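Local structure of QdtA (Thermoanaerobacterium thermosaccharolyticum, 4ZU5) at residues L60-N64 with G65-I69; T40-D43 with K44-R48. The protein belongs to the WxcM-like branch of the cupin clan, folds as a beta-sandwich of antiparallel strands, and holds thymidine in a pocket. All blocks are in the same frame, centred on the assembly; numbering follows the deposited sequence.

Contact 1. Residues L60-N64 with G65-I69; sequences LICLN and GSVKI
C62 reaches toward the returning chain with two atoms that meet different partners. Its CB lies 4.0 Å from CG1 of V67, an apolar touch, while its sulfur goes to the turn: SG is 3.4 Å from O of G65. The backbone sets CB against V67, while chi1 (174°) puts SG anti to the C62 backbone N and carries it to the G65-S66 peptide. V67 answers with one methyl branch, CG1, turned to C62 by a rotation that leaves the other branch, CG2, anti to the backbone N. Further from the turn the strands have spread, with the CA atoms of L60 and I69 9.3 Å apart, and their side chains bridge the gap by their ends, L60 CD2 lying 4.2 Å from I69 CD1. This widening fits the cupin beta-sandwich: 58-64 and 67-73 belong to different sheets, so the link at G65 and S66 carries the chain from one sheet to the other, and L60, C62, V67 and I69 face the buried space between them. L82 of strand 76-82 touches both C62 and I69. G65 turns the chain with a positive phi of 73°. A water ties the turn together from outside the apolar row, donating to O of C62 at 2.9 Å and to O of G65 at 2.8 Å. N64 directs its side chain elsewhere, ND2 bonding to the carbonyl of G105, and it packs on N64 of the second subunit.

Contact 2. Residues T40-D43 with K44-R48; sequences TKVD and KDITR
D43 to I46 forms a type I beta turn, with K44 and D45 at its two central positions. It is closed by the bond from I46 N to O of D43, 3.0 Å long with an N-H...O angle of 148°. A water lies 2.9 Å from O of D43 and 2.6 Å from O of I46 and so spans the mouth of the turn, though it has more acceptors in reach than protons to give them. Beyond the backbone, V42 and I46 carry the apolar contact. Their side chains cross at a slant, CG1 of V42 lying 3.7 Å from CB of I46 and 3.8 Å from its CG2 branch. The other arm of I46, CG1, is set beside its backbone N (chi1 -73°) and comes within 3.9 Å of CB of D43, so the isoleucine lies against two successive residues of the incoming chain. The turn belongs to the loop that leaves strand 35-40 of one sheet of the cupin sandwich and enters strand 47-53 of the other. The second methyl of V42, CG2, approaches the aliphatic part of R48 at CD, 4.3 Å away, and F102 touches both residues. The guanidinium of R48 extends further, NH2 making a weak hydrogen bond to O of Y17 of the second subunit, whose Y17 and K16 also pack on V42 and I46 respectively.

Contact 2 comes first along the chain, strand 47-53 then leading on to strand 58-64, and each links the two five-stranded sheets. Their centres are 12 Å apart and their nearest atoms about 7 Å apart, so they do not touch directly. F102 offers an indirect route, since it packs on V67 in contact 1 and on V42 and R48 in contact 2. Both also reach the second subunit, 60-64 through I61, L63 and N64, and 40-43 through T40, whose strand continues the sheet across the interface. Thymidine lies about 7 Å from the R48 side chain and about 11 Å from that of L60; its pocket includes R35, Y116 and Y121.

Contact 1. Residues L60-N64 with G65-I69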
loop_
_atom_site.group_PDB
_atom_site.type_symbol
_atom_site.label_atom_id
_atom_site.label_comp_id
_atom_site.label_asym_id
_atom_site.label_seq_id
_atom_site.Cartn_x
_atom_site.Cartn_y
_atom_site.Cartn_z
ATOM N N LEU A 60 4.997 8.230 -2.316
ATOM C CA LEU A 60 4.713 7.372 -3.456
ATOM C C LEU A 60 5.707 6.221 -3.495
ATOM O O LEU A 60 6.918 6.408 -3.292
ATOM C CB LEU A 60 4.827 8.170 -4.768
ATOM C CG LEU A 60 3.667 9.062 -5.218
ATOM C CD1 LEU A 60 3.218 10.042 -4.133
ATOM C CD2 LEU A 60 3.993 9.853 -6.475
ATOM N N ILE A 61 5.237 5.032 -3.825
ATOM C CA ILE A 61 6.123 3.849 -3.888
ATOM C C ILE A 61 5.709 2.950 -5.035
ATOM O O ILE A 61 4.527 2.631 -5.187
ATOM C CB ILE A 61 6.044 2.985 -2.581
ATOM C CG1 ILE A 61 6.063 3.874 -1.344
ATOM C CG2 ILE A 61 7.149 1.928 -2.516
ATOM C CD1 ILE A 61 5.252 3.328 -0.195
ATOM N N CYS A 62 6.685 2.527 -5.830
ATOM C CA CYS A 62 6.402 1.644 -6.969
ATOM C C CYS A 62 6.723 0.222 -6.581
ATOM O O CYS A 62 7.877 -0.081 -6.246
ATOM C CB CYS A 62 7.219 2.083 -8.164
ATOM S SG CYS A 62 6.986 0.874 -9.489
ATOM N N LEU A 63 5.676 -0.599 -6.400
ATOM C CA LEU A 63 5.770 -1.898 -5.743
ATOM C C LEU A 63 6.131 -2.989 -6.761
ATOM O O LEU A 63 6.545 -4.067 -6.386
ATOM C CB LEU A 63 4.443 -2.266 -5.042
ATOM C CG LEU A 63 4.065 -1.283 -3.919
ATOM C CD1 LEU A 63 2.918 -1.839 -3.089
ATOM C CD2 LEU A 63 5.233 -1.004 -3.008
ATOM N N ASN A 64 5.996 -2.660 -8.040
ATOM C CA ASN A 64 6.314 -3.602 -9.107
ATOM C C ASN A 64 6.485 -2.790 -10.393
ATOM O O ASN A 64 5.792 -1.781 -10.626
ATOM C CB ASN A 64 5.188 -4.595 -9.331
ATOM C CG ASN A 64 5.614 -5.721 -10.250
ATOM O OD1 ASN A 64 6.640 -6.392 -10.042
ATOM N ND2 ASN A 64 4.839 -5.905 -11.291
ATOM N N GLY A 65 7.478 -3.189 -11.176
ATOM C CA GLY A 65 7.797 -2.474 -12.407
ATOM C C GLY A 65 8.465 -1.140 -12.135
ATOM O O GLY A 65 9.255 -1.011 -11.202
ATOM N N SER A 66 8.151 -0.182 -12.998
ATOM C CA SER A 66 8.730 1.136 -12.955
ATOM C C SER A 66 7.764 2.182 -13.477
ATOM O O SER A 66 6.855 1.886 -14.276
ATOM C CB SER A 66 10.023 1.100 -13.793
ATOM O OG SER A 66 9.997 2.201 -14.670
ATOM N N VAL A 67 7.917 3.421 -12.977
ATOM C CA VAL A 67 7.092 4.548 -13.319
ATOM C C VAL A 67 7.932 5.804 -13.052
ATOM O O VAL A 67 8.770 5.835 -12.146
ATOM C CB VAL A 67 5.765 4.629 -12.519
ATOM C CG1 VAL A 67 6.046 4.668 -11.011
ATOM C CG2 VAL A 67 4.923 5.823 -12.922
ATOM N N LYS A 68 7.682 6.812 -13.862
ATOM C CA LYS A 68 8.387 8.078 -13.793
ATOM C C LYS A 68 7.499 9.171 -13.248
ATOM O O LYS A 68 6.335 9.378 -13.666
ATOM C CB LYS A 68 8.927 8.427 -15.206
ATOM C CG LYS A 68 10.165 7.632 -15.607
ATOM C CD LYS A 68 10.622 8.010 -17.010
ATOM C CE LYS A 68 11.637 7.025 -17.538
ATOM N NZ LYS A 68 10.933 5.799 -17.972
ATOM N N ILE A 69 8.049 9.909 -12.276
ATOM C CA ILE A 69 7.304 10.956 -11.640
ATOM C C ILE A 69 7.956 12.262 -12.035
ATOM O O ILE A 69 9.141 12.474 -11.754
ATOM C CB ILE A 69 7.362 10.920 -10.094
ATOM C CG1 ILE A 69 7.126 9.535 -9.530
ATOM C CG2 ILE A 69 6.412 11.954 -9.534
ATOM C CD1 ILE A 69 5.910 8.831 -10.073
HETATM O O HOH W 1 9.094 -1.573 -8.437
#

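Contact 2. Residues T40-D43 with K44-R48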
loop_
_atom_site.group_PDB
_atom_site.type_symbol
_atom_site.label_atom_id
_atom_site.label_comp_id
_atom_site.label_asym_id
_atom_site.label_seq_id
_atom_site.Cartn_x
_atom_site.Cartn_y
_atom_site.Cartn_z
ATOM N N THR A 40 -2.996 0.911 -10.919
ATOM C CA THR A 40 -2.598 -0.267 -11.667
ATOM C C THR A 40 -3.185 -0.175 -13.098
ATOM O O THR A 40 -4.021 0.671 -13.409
ATOM C CB THR A 40 -3.173 -1.542 -11.023
ATOM O OG1 THR A 40 -4.610 -1.406 -10.973
ATOM C CG2 THR A 40 -2.615 -1.748 -9.604
ATOM N N LYS A 41 -2.629 -1.001 -13.971
ATOM C CA LYS A 41 -3.167 -1.252 -15.301
ATOM C C LYS A 41 -3.144 0.041 -16.130
ATOM O O LYS A 41 -4.060 0.314 -16.891
ATOM C CB LYS A 41 -4.548 -1.954 -15.206
ATOM C CG LYS A 41 -4.446 -3.357 -14.620
ATOM C CD LYS A 41 -5.757 -4.145 -14.543
ATOM C CE LYS A 41 -6.631 -3.684 -13.372
ATOM N NZ LYS A 41 -5.958 -3.675 -12.018
ATOM N N VAL A 42 -2.067 0.824 -16.021
ATOM C CA VAL A 42 -1.968 2.069 -16.793
ATOM C C VAL A 42 -1.316 1.789 -18.135
ATOM O O VAL A 42 -0.237 1.171 -18.201
ATOM C CB VAL A 42 -1.107 3.126 -16.113
ATOM C CG1 VAL A 42 -0.966 4.349 -16.989
ATOM C CG2 VAL A 42 -1.675 3.476 -14.748
ATOM N N ASP A 43 -1.952 2.260 -19.202
ATOM C CA ASP A 43 -1.391 2.038 -20.543
ATOM C C ASP A 43 -0.073 2.779 -20.717
ATOM O O ASP A 43 0.137 3.872 -20.165
ATOM C CB ASP A 43 -2.387 2.458 -21.621
ATOM C CG ASP A 43 -3.507 1.431 -21.778
ATOM O OD1 ASP A 43 -4.641 1.813 -22.133
ATOM O OD2 ASP A 43 -3.256 0.231 -21.506
ATOM N N LYS A 44 0.791 2.189 -21.527
ATOM C CA LYS A 44 2.184 2.602 -21.572
ATOM C C LYS A 44 2.383 4.017 -22.102
ATOM O O LYS A 44 3.473 4.569 -21.946
ATOM C CB LYS A 44 3.011 1.622 -22.400
ATOM C CG LYS A 44 2.866 1.820 -23.899
ATOM C CD LYS A 44 3.696 0.811 -24.673
ATOM C CE LYS A 44 3.613 1.108 -26.164
ATOM N NZ LYS A 44 4.847 0.625 -26.828
ATOM N N ASP A 45 1.339 4.585 -22.702
ATOM C CA ASP A 45 1.418 5.894 -23.357
ATOM C C ASP A 45 0.706 6.967 -22.563
ATOM O O ASP A 45 0.560 8.105 -22.997
ATOM C CB ASP A 45 0.891 5.817 -24.801
ATOM C CG ASP A 45 1.936 5.235 -25.758
ATOM O OD1 ASP A 45 3.054 5.802 -25.825
ATOM O OD2 ASP A 45 1.688 4.195 -26.422
ATOM N N ILE A 46 0.351 6.629 -21.329
ATOM C CA ILE A 46 -0.463 7.517 -20.528
ATOM C C ILE A 46 0.425 8.316 -19.573
ATOM O O ILE A 46 1.476 7.821 -19.131
ATOM C CB ILE A 46 -1.526 6.716 -19.751
ATOM C CG1 ILE A 46 -2.601 6.232 -20.716
ATOM C CG2 ILE A 46 -2.187 7.574 -18.680
ATOM C CD1 ILE A 46 -3.554 7.332 -21.165
ATOM N N THR A 47 -0.001 9.564 -19.388
ATOM C CA THR A 47 0.443 10.457 -18.338
ATOM C C THR A 47 -0.737 10.792 -17.474
ATOM O O THR A 47 -1.780 11.188 -17.971
ATOM C CB THR A 47 0.977 11.776 -18.906
ATOM O OG1 THR A 47 2.055 11.442 -19.773
ATOM C CG2 THR A 47 1.492 12.684 -17.775
ATOM N N ARG A 48 -0.605 10.604 -16.167
ATOM C CA ARG A 48 -1.697 11.012 -15.279
ATOM C C ARG A 48 -1.170 11.903 -14.186
ATOM O O ARG A 48 0.011 12.271 -14.211
ATOM C CB ARG A 48 -2.437 9.810 -14.682
ATOM C CG ARG A 48 -1.551 8.743 -14.092
ATOM C CD ARG A 48 -2.380 7.552 -13.613
ATOM N NE ARG A 48 -3.373 7.997 -12.638
ATOM C CZ ARG A 48 -4.594 7.498 -12.506
ATOM N NH1 ARG A 48 -5.398 8.036 -11.623
ATOM N NH2 ARG A 48 -5.019 6.465 -13.223
HETATM O O HOH W 2 2.310 5.332 -18.837
#